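Local coordinates for protein lipase (Pelosinus fermentans, PDB 5AH0) that hydrolyses ester bonds as a zinc-containing lipase, including those of the synthetic polyester poly(butylene adipate-co-terephthalate), at residues A179-A184 against H279-T284; K333-N338 against I343-S348; P94-L99 against S151-I156. All blocks are in the same frame, centred on the assembly; numbering follows the deposited sequence.

All three contacts lie within one lipase chain of the alpha/beta-hydrolase clan. Along the sequence contact 3 comes first, followed by contact 1 and then contact 2, without overlap. Contacts 2 and 3 share the parallel sheet: strand 153-159 pairs with strand 258-265, which in turn pairs with strand 346-348, and the two contact centres are about 22 Å apart, their nearest atoms about 5 Å. Contact 1 stands on the other side of the chain's centre, about 37 Å from contact 2 and about 39 Å from contact 3 between centres. Contacts 2 and 3 thus join outlying segments to the sheet, whereas contact 1 ties helix 173-190 to a loop.

Contact 1: residues A179-A184 against H279-T284; sequences AKNLVA and HVIYMT
The carboxamide of Asn181 reaches across from its helix and lays OD1 over one face of the His279 imidazole, 3.4 Å from NE2. The approach is from above the ring, with amide and ring planes 30° apart, and the angle is too poor for a hydrogen bond. On the Ile281 side the same OD1 meets the end of that side chain, 3.3 Å from CD1, while ND2 is bonded back to the carbonyl of Asp177, one helical turn earlier, which helps fix the rotation of the amide. The His279 ring swings toward the helix because its CG lies anti to the backbone N (chi1 -163°). Over its opposite face lies CD2 of Tyr282, 3.5 Å above the plane and toward the rim. ND1 accepts two backbone N-H groups, from Ile281 N at 3.2 Å and, straighter (171°), from Tyr282 N at 3.1 Å, both donors tilted out of the ring plane; the ring proton therefore probably sits on NE2. Helix 173-190, which here meets the loop leading to helix 288-294, probably corresponds by its place in the chain to the lid helix of related zinc-containing bacterial lipases. Leu286 in the loop also touches Asn181, and Pro289 touches His279. Ala184, about a turn further along the helix, is met by Val280 CG2, 3.6 Å from its O and 4.2 Å from its CB.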
# COMPACT_ATOMS: atom_id res chain seq x y z
N ALA A 179 14.28 -1.90 -4.03
CA ALA A 179 13.90 -2.89 -3.04
C ALA A 179 15.11 -3.32 -2.22
O ALA A 179 15.10 -3.21 -0.99
CB ALA A 179 13.25 -4.09 -3.70
N LYS A 180 16.15 -3.79 -2.91
CA LYS A 180 17.37 -4.22 -2.26
C LYS A 180 17.90 -3.15 -1.30
O LYS A 180 18.21 -3.44 -0.15
CB LYS A 180 18.44 -4.55 -3.29
CG LYS A 180 18.19 -5.85 -4.05
CD LYS A 180 18.94 -5.85 -5.37
CE LYS A 180 19.13 -7.26 -5.87
NZ LYS A 180 19.67 -7.30 -7.25
N ASN A 181 17.95 -1.90 -1.77
CA ASN A 181 18.50 -0.84 -0.94
C ASN A 181 17.62 -0.49 0.25
O ASN A 181 18.13 -0.11 1.30
CB ASN A 181 18.74 0.40 -1.78
CG ASN A 181 20.03 0.32 -2.55
OD1 ASN A 181 21.12 0.48 -1.98
ND2 ASN A 181 19.93 0.07 -3.86
N LEU A 182 16.30 -0.65 0.12
CA LEU A 182 15.44 -0.39 1.27
C LEU A 182 15.71 -1.40 2.39
O LEU A 182 15.79 -1.03 3.55
CB LEU A 182 13.97 -0.43 0.88
CG LEU A 182 13.11 -0.14 2.11
CD1 LEU A 182 12.28 1.09 1.94
CD2 LEU A 182 12.23 -1.33 2.48
N VAL A 183 15.84 -2.68 2.04
CA VAL A 183 16.16 -3.68 3.06
C VAL A 183 17.51 -3.39 3.68
O VAL A 183 17.66 -3.38 4.89
CB VAL A 183 16.18 -5.11 2.49
CG1 VAL A 183 16.52 -6.12 3.59
CG2 VAL A 183 14.85 -5.43 1.87
N ALA A 184 18.49 -3.13 2.82
CA ALA A 184 19.83 -2.82 3.29
C ALA A 184 19.81 -1.59 4.17
O ALA A 184 20.49 -1.54 5.20
CB ALA A 184 20.75 -2.60 2.11
N HIS A 279 21.12 5.77 2.37
CA HIS A 279 21.58 4.92 1.29
C HIS A 279 22.93 4.30 1.66
O HIS A 279 23.91 5.01 1.92
CB HIS A 279 21.68 5.72 0.00
CG HIS A 279 21.74 4.86 -1.21
ND1 HIS A 279 22.89 4.21 -1.60
CD2 HIS A 279 20.80 4.53 -2.12
CE1 HIS A 279 22.65 3.53 -2.70
NE2 HIS A 279 21.39 3.70 -3.03
N VAL A 280 22.97 2.98 1.74
CA VAL A 280 24.16 2.32 2.27
C VAL A 280 25.37 2.40 1.32
O VAL A 280 26.51 2.21 1.73
CB VAL A 280 23.84 0.85 2.62
CG1 VAL A 280 25.02 0.17 3.26
CG2 VAL A 280 22.65 0.80 3.57
N ILE A 281 25.14 2.74 0.06
CA ILE A 281 26.26 2.87 -0.87
C ILE A 281 26.73 4.33 -0.94
O ILE A 281 27.90 4.62 -0.71
CB ILE A 281 25.90 2.38 -2.30
CG1 ILE A 281 25.77 0.86 -2.34
CG2 ILE A 281 26.97 2.79 -3.31
CD1 ILE A 281 24.46 0.33 -1.85
N TYR A 282 25.82 5.24 -1.22
CA TYR A 282 26.20 6.63 -1.47
C TYR A 282 26.37 7.48 -0.21
O TYR A 282 26.89 8.59 -0.28
CB TYR A 282 25.17 7.29 -2.38
CG TYR A 282 25.02 6.55 -3.68
CD1 TYR A 282 26.13 6.00 -4.31
CD2 TYR A 282 23.77 6.41 -4.29
CE1 TYR A 282 26.00 5.31 -5.51
CE2 TYR A 282 23.64 5.73 -5.50
CZ TYR A 282 24.76 5.19 -6.10
OH TYR A 282 24.64 4.51 -7.29
N MET A 283 25.89 6.97 0.92
CA MET A 283 25.92 7.72 2.18
C MET A 283 25.12 9.01 2.03
O MET A 283 25.43 10.01 2.65
CB MET A 283 27.36 8.00 2.62
CG MET A 283 28.26 6.77 2.68
SD MET A 283 28.26 5.87 4.24
CE MET A 283 26.70 4.98 4.21
N THR A 284 24.14 8.97 1.14
CA THR A 284 23.14 10.02 1.04
C THR A 284 21.86 9.55 1.74
O THR A 284 21.78 8.40 2.21
CB THR A 284 22.83 10.35 -0.43
OG1 THR A 284 22.17 9.23 -1.03
CG2 THR A 284 24.09 10.67 -1.19

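Contact 2: residues K333-N338 against I343-S348; sequences KIVNYN and IGKWNS
Two short parallel strands, 334-336 and 346-348, lie at one end of the branched parallel sheet of this alpha/beta-hydrolase fold; strand 346-348 also pairs with strand 258-265, and through it strand 334-336 is joined to the sheet. The strand axes approach to 4.7 Å at an angle of 38°, and no helix intervenes between the two segments. Trp346 is gripped at both backbone ends by the residues flanking Ile334: its N donates to Lys333 O at 2.9 Å and its O accepts from Val335 N. Ser348 repeats the pattern, its N bonding Val335 O at 2.7 Å and its O receiving the longer bond from Tyr337 N, which comes from above the carbonyl plane. On the side of Ile334 and Trp346, Ile334 CG1 packs against Trp346 CB at 4.1 Å. The indole offers its edge to Lys333 O, and its NE1 is bonded to Asp332; His163 meets the indole edge-to-face, and the Tyr259 ring meets it at a slant. On the side of Val335, Lys345 bends at chi3 (96°), bringing CE to 3.6 Å from Val335 CG2 and up to CD of Lys333, whose extended chain it crosses obliquely. Lys333 NZ and Lys345 NZ end 5.1 Å apart, not in contact, and their like charges would probably repel mildly. Asn347 is held at both ends of its amide, ND2 by Tyr259 O and OD1 by Gln342 N, and Asn347 OD1 lies in the plane of the Tyr337 ring, at its edge, 3.9 Å from CD1.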
# COMPACT_ATOMS: atom_id res chain seq x y z
N LYS A 333 -14.34 10.43 -9.98
CA LYS A 333 -14.39 11.88 -9.88
C LYS A 333 -13.42 12.37 -8.82
O LYS A 333 -13.42 11.90 -7.69
CB LYS A 333 -15.81 12.38 -9.57
CG LYS A 333 -16.80 12.26 -10.72
CD LYS A 333 -18.16 12.80 -10.33
CE LYS A 333 -19.15 12.73 -11.49
NZ LYS A 333 -20.52 13.17 -11.11
N ILE A 334 -12.56 13.31 -9.20
CA ILE A 334 -11.62 13.86 -8.24
C ILE A 334 -11.96 15.31 -7.96
O ILE A 334 -12.12 16.10 -8.88
CB ILE A 334 -10.18 13.72 -8.74
CG1 ILE A 334 -9.88 12.25 -9.01
CG2 ILE A 334 -9.19 14.28 -7.72
CD1 ILE A 334 -8.52 12.02 -9.57
N VAL A 335 -12.04 15.64 -6.68
CA VAL A 335 -12.53 16.93 -6.23
C VAL A 335 -11.56 17.59 -5.24
O VAL A 335 -10.91 16.90 -4.45
CB VAL A 335 -13.92 16.76 -5.56
CG1 VAL A 335 -14.34 18.00 -4.79
CG2 VAL A 335 -14.96 16.37 -6.61
N ASN A 336 -11.44 18.91 -5.30
CA ASN A 336 -10.74 19.66 -4.26
C ASN A 336 -11.54 19.70 -2.95
O ASN A 336 -12.71 20.12 -2.95
CB ASN A 336 -10.43 21.08 -4.73
CG ASN A 336 -9.20 21.16 -5.59
OD1 ASN A 336 -8.30 20.33 -5.48
ND2 ASN A 336 -9.14 22.18 -6.43
N TYR A 337 -10.92 19.28 -1.85
CA TYR A 337 -11.59 19.24 -0.55
C TYR A 337 -11.91 20.64 -0.04
O TYR A 337 -11.01 21.42 0.24
CB TYR A 337 -10.74 18.49 0.47
CG TYR A 337 -11.30 18.50 1.87
CD1 TYR A 337 -12.48 17.85 2.17
CD2 TYR A 337 -10.63 19.14 2.90
CE1 TYR A 337 -13.00 17.84 3.45
CE2 TYR A 337 -11.13 19.14 4.19
CZ TYR A 337 -12.32 18.49 4.46
OH TYR A 337 -12.84 18.49 5.74
N ASN A 338 -13.20 20.94 0.09
CA ASN A 338 -13.66 22.27 0.47
C ASN A 338 -13.87 22.43 1.97
O ASN A 338 -13.91 23.55 2.48
CB ASN A 338 -14.95 22.60 -0.26
CG ASN A 338 -15.96 21.47 -0.20
OD1 ASN A 338 -16.12 20.82 0.83
ND2 ASN A 338 -16.66 21.25 -1.30
N ILE A 343 -19.05 12.26 -0.42
CA ILE A 343 -19.10 10.81 -0.59
C ILE A 343 -19.07 10.42 -2.06
O ILE A 343 -19.53 11.16 -2.93
CB ILE A 343 -20.37 10.24 0.06
CG1 ILE A 343 -20.29 8.72 0.15
CG2 ILE A 343 -21.60 10.70 -0.70
CD1 ILE A 343 -21.49 8.09 0.81
N GLY A 344 -18.48 9.26 -2.36
CA GLY A 344 -18.44 8.74 -3.71
C GLY A 344 -17.37 9.35 -4.60
O GLY A 344 -17.13 8.86 -5.70
N LYS A 345 -16.70 10.40 -4.14
CA LYS A 345 -15.68 11.07 -4.94
C LYS A 345 -14.37 11.19 -4.16
O LYS A 345 -14.36 11.08 -2.94
CB LYS A 345 -16.16 12.45 -5.38
CG LYS A 345 -17.53 12.46 -6.00
CD LYS A 345 -18.24 13.80 -5.84
CE LYS A 345 -18.08 14.70 -7.06
NZ LYS A 345 -19.08 15.82 -7.04
N TRP A 346 -13.27 11.41 -4.87
CA TRP A 346 -11.98 11.60 -4.22
C TRP A 346 -11.85 13.03 -3.70
O TRP A 346 -11.83 13.99 -4.48
CB TRP A 346 -10.83 11.28 -5.18
CG TRP A 346 -10.69 9.82 -5.49
CD1 TRP A 346 -11.31 9.12 -6.48
CD2 TRP A 346 -9.86 8.89 -4.79
NE1 TRP A 346 -10.92 7.80 -6.44
CE2 TRP A 346 -10.04 7.63 -5.41
CE3 TRP A 346 -8.99 8.99 -3.70
CZ2 TRP A 346 -9.37 6.49 -4.97
CZ3 TRP A 346 -8.34 7.86 -3.26
CH2 TRP A 346 -8.53 6.62 -3.89
N ASN A 347 -11.76 13.17 -2.38
CA ASN A 347 -11.52 14.47 -1.78
C ASN A 347 -10.02 14.73 -1.69
O ASN A 347 -9.35 14.31 -0.74
CB ASN A 347 -12.16 14.54 -0.39
CG ASN A 347 -13.69 14.44 -0.43
OD1 ASN A 347 -14.39 15.42 -0.17
ND2 ASN A 347 -14.20 13.25 -0.73
N SER A 348 -9.48 15.42 -2.71
CA SER A 348 -8.05 15.69 -2.81
C SER A 348 -7.60 16.78 -1.84
O SER A 348 -8.01 17.95 -1.96
CB SER A 348 -7.66 16.09 -4.23
OG SER A 348 -6.29 16.42 -4.30

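Contact 3: residues P94-L99 against S151-I156; sequences PEWGNL and SWVHSI
Trp152 drives the edge of its indole into the face of Trp96, a T-shaped stack with the planes at 70° and the six-membered ring centroids 4.9 Å apart. CE3 of Trp152 stands 3.5 Å above the Trp96 ring plane, over its centre. Trp96 in turn donates NE1-H to Trp152 O at 2.9 Å; the oxygen lies near the indole plane, although the donor sits above the plane of the carbonyl. With chi1 at -177°, the Trp96 ring extends opposite its backbone N, away from the turn and toward the strand. Gly97 lies over a face of the Trp152 indole in a CH-pi contact, its CA 3.4 Å from the centroid of the five-membered ring and 5° off the normal. Gly97 has positive phi in the type II turn from Glu95 to Asn98, and a beta carbon there would fall 2.2 Å from Trp152 CE2. Val153 CG2 touches the rim of Trp96 at CZ2. In the next shell, Lys66 NZ binds the carbonyls of Pro94 and Trp96, Asn106 ND2 bonds Glu95 O, the Asn106 backbone bonds those of Gly97 and Asn98, and Ile65, Ile108 and Leu127 touch the Trp96 side chain. The contact thereby joins the loop before strand 108-113 to the entrance of strand 153-159 of the central parallel sheet. Replacing Trp96 by an alanine would probably deprive Trp152 O of its indole donor and open a gap beneath the Trp152 edge. One tryptophan thus serves as both aromatic face and polar donor, so its buried N-H is satisfied without breaking the apolar packing.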
# COMPACT_ATOMS: atom_id res chain seq x y z
N PRO A 94 -12.43 -9.59 13.95
CA PRO A 94 -13.32 -10.68 13.54
C PRO A 94 -14.77 -10.27 13.29
O PRO A 94 -15.43 -10.89 12.45
CB PRO A 94 -13.23 -11.66 14.71
CG PRO A 94 -11.89 -11.41 15.30
CD PRO A 94 -11.67 -9.93 15.17
N GLU A 95 -15.26 -9.25 13.98
CA GLU A 95 -16.66 -8.86 13.85
C GLU A 95 -16.88 -7.87 12.72
O GLU A 95 -17.97 -7.31 12.60
CB GLU A 95 -17.16 -8.25 15.16
CG GLU A 95 -16.65 -8.94 16.40
CD GLU A 95 -15.26 -8.45 16.78
OE1 GLU A 95 -14.96 -7.27 16.51
OE2 GLU A 95 -14.47 -9.25 17.33
N TRP A 96 -15.86 -7.68 11.89
CA TRP A 96 -15.92 -6.78 10.75
C TRP A 96 -17.11 -7.16 9.87
O TRP A 96 -17.27 -8.32 9.52
CB TRP A 96 -14.61 -6.84 9.96
CG TRP A 96 -14.51 -5.91 8.78
CD1 TRP A 96 -15.04 -4.66 8.68
CD2 TRP A 96 -13.84 -6.17 7.54
NE1 TRP A 96 -14.73 -4.12 7.45
CE2 TRP A 96 -14.00 -5.03 6.73
CE3 TRP A 96 -13.13 -7.26 7.04
CZ2 TRP A 96 -13.47 -4.94 5.45
CZ3 TRP A 96 -12.60 -7.18 5.76
CH2 TRP A 96 -12.77 -6.03 4.98
N GLY A 97 -17.95 -6.18 9.54
CA GLY A 97 -19.07 -6.42 8.64
C GLY A 97 -20.33 -6.99 9.28
O GLY A 97 -21.39 -7.03 8.65
N ASN A 98 -20.23 -7.44 10.53
CA ASN A 98 -21.40 -7.93 11.26
C ASN A 98 -22.38 -6.82 11.57
O ASN A 98 -22.16 -5.65 11.24
CB ASN A 98 -20.99 -8.60 12.58
CG ASN A 98 -20.18 -9.85 12.37
OD1 ASN A 98 -20.00 -10.32 11.24
ND2 ASN A 98 -19.65 -10.40 13.46
N LEU A 99 -23.46 -7.20 12.23
CA LEU A 99 -24.45 -6.24 12.69
C LEU A 99 -24.46 -6.25 14.21
O LEU A 99 -24.24 -7.28 14.84
CB LEU A 99 -25.84 -6.57 12.14
CG LEU A 99 -26.03 -6.39 10.63
CD1 LEU A 99 -27.16 -7.29 10.14
CD2 LEU A 99 -26.30 -4.93 10.27
N SER A 151 -20.79 -4.02 2.09
CA SER A 151 -20.41 -2.63 2.29
C SER A 151 -19.84 -2.48 3.70
O SER A 151 -20.55 -2.12 4.64
CB SER A 151 -21.61 -1.71 2.07
OG SER A 151 -21.24 -0.35 2.25
N TRP A 152 -18.55 -2.78 3.83
CA TRP A 152 -17.87 -2.87 5.13
C TRP A 152 -16.85 -1.76 5.40
O TRP A 152 -16.16 -1.76 6.42
CB TRP A 152 -17.17 -4.23 5.23
CG TRP A 152 -18.10 -5.41 5.24
CD1 TRP A 152 -19.47 -5.39 5.14
CD2 TRP A 152 -17.73 -6.79 5.35
NE1 TRP A 152 -19.96 -6.68 5.20
CE2 TRP A 152 -18.92 -7.55 5.32
CE3 TRP A 152 -16.50 -7.46 5.47
CZ2 TRP A 152 -18.92 -8.94 5.41
CZ3 TRP A 152 -16.50 -8.84 5.56
CH2 TRP A 152 -17.70 -9.56 5.53
N VAL A 153 -16.74 -0.83 4.46
CA VAL A 153 -15.73 0.21 4.54
C VAL A 153 -16.42 1.57 4.45
O VAL A 153 -17.26 1.78 3.57
CB VAL A 153 -14.68 0.07 3.42
CG1 VAL A 153 -13.72 1.27 3.42
CG2 VAL A 153 -13.93 -1.24 3.58
N HIS A 154 -16.09 2.47 5.37
CA HIS A 154 -16.77 3.75 5.40
C HIS A 154 -15.97 4.81 4.64
O HIS A 154 -16.53 5.65 3.94
CB HIS A 154 -17.02 4.20 6.83
CG HIS A 154 -18.10 5.23 6.95
ND1 HIS A 154 -17.84 6.57 7.16
CD2 HIS A 154 -19.45 5.12 6.85
CE1 HIS A 154 -18.98 7.24 7.21
NE2 HIS A 154 -19.97 6.38 7.02
N SER A 155 -14.66 4.77 4.80
CA SER A 155 -13.80 5.73 4.12
C SER A 155 -12.49 5.12 3.71
O SER A 155 -12.02 4.14 4.30
CB SER A 155 -13.52 6.93 5.02
OG SER A 155 -12.86 6.52 6.20
N ILE A 156 -11.87 5.73 2.71
CA ILE A 156 -10.55 5.35 2.28
C ILE A 156 -9.67 6.60 2.25
O ILE A 156 -9.98 7.58 1.56
CB ILE A 156 -10.59 4.68 0.90
CG1 ILE A 156 -11.15 3.26 1.01
CG2 ILE A 156 -9.21 4.68 0.24
CD1 ILE A 156 -11.01 2.47 -0.28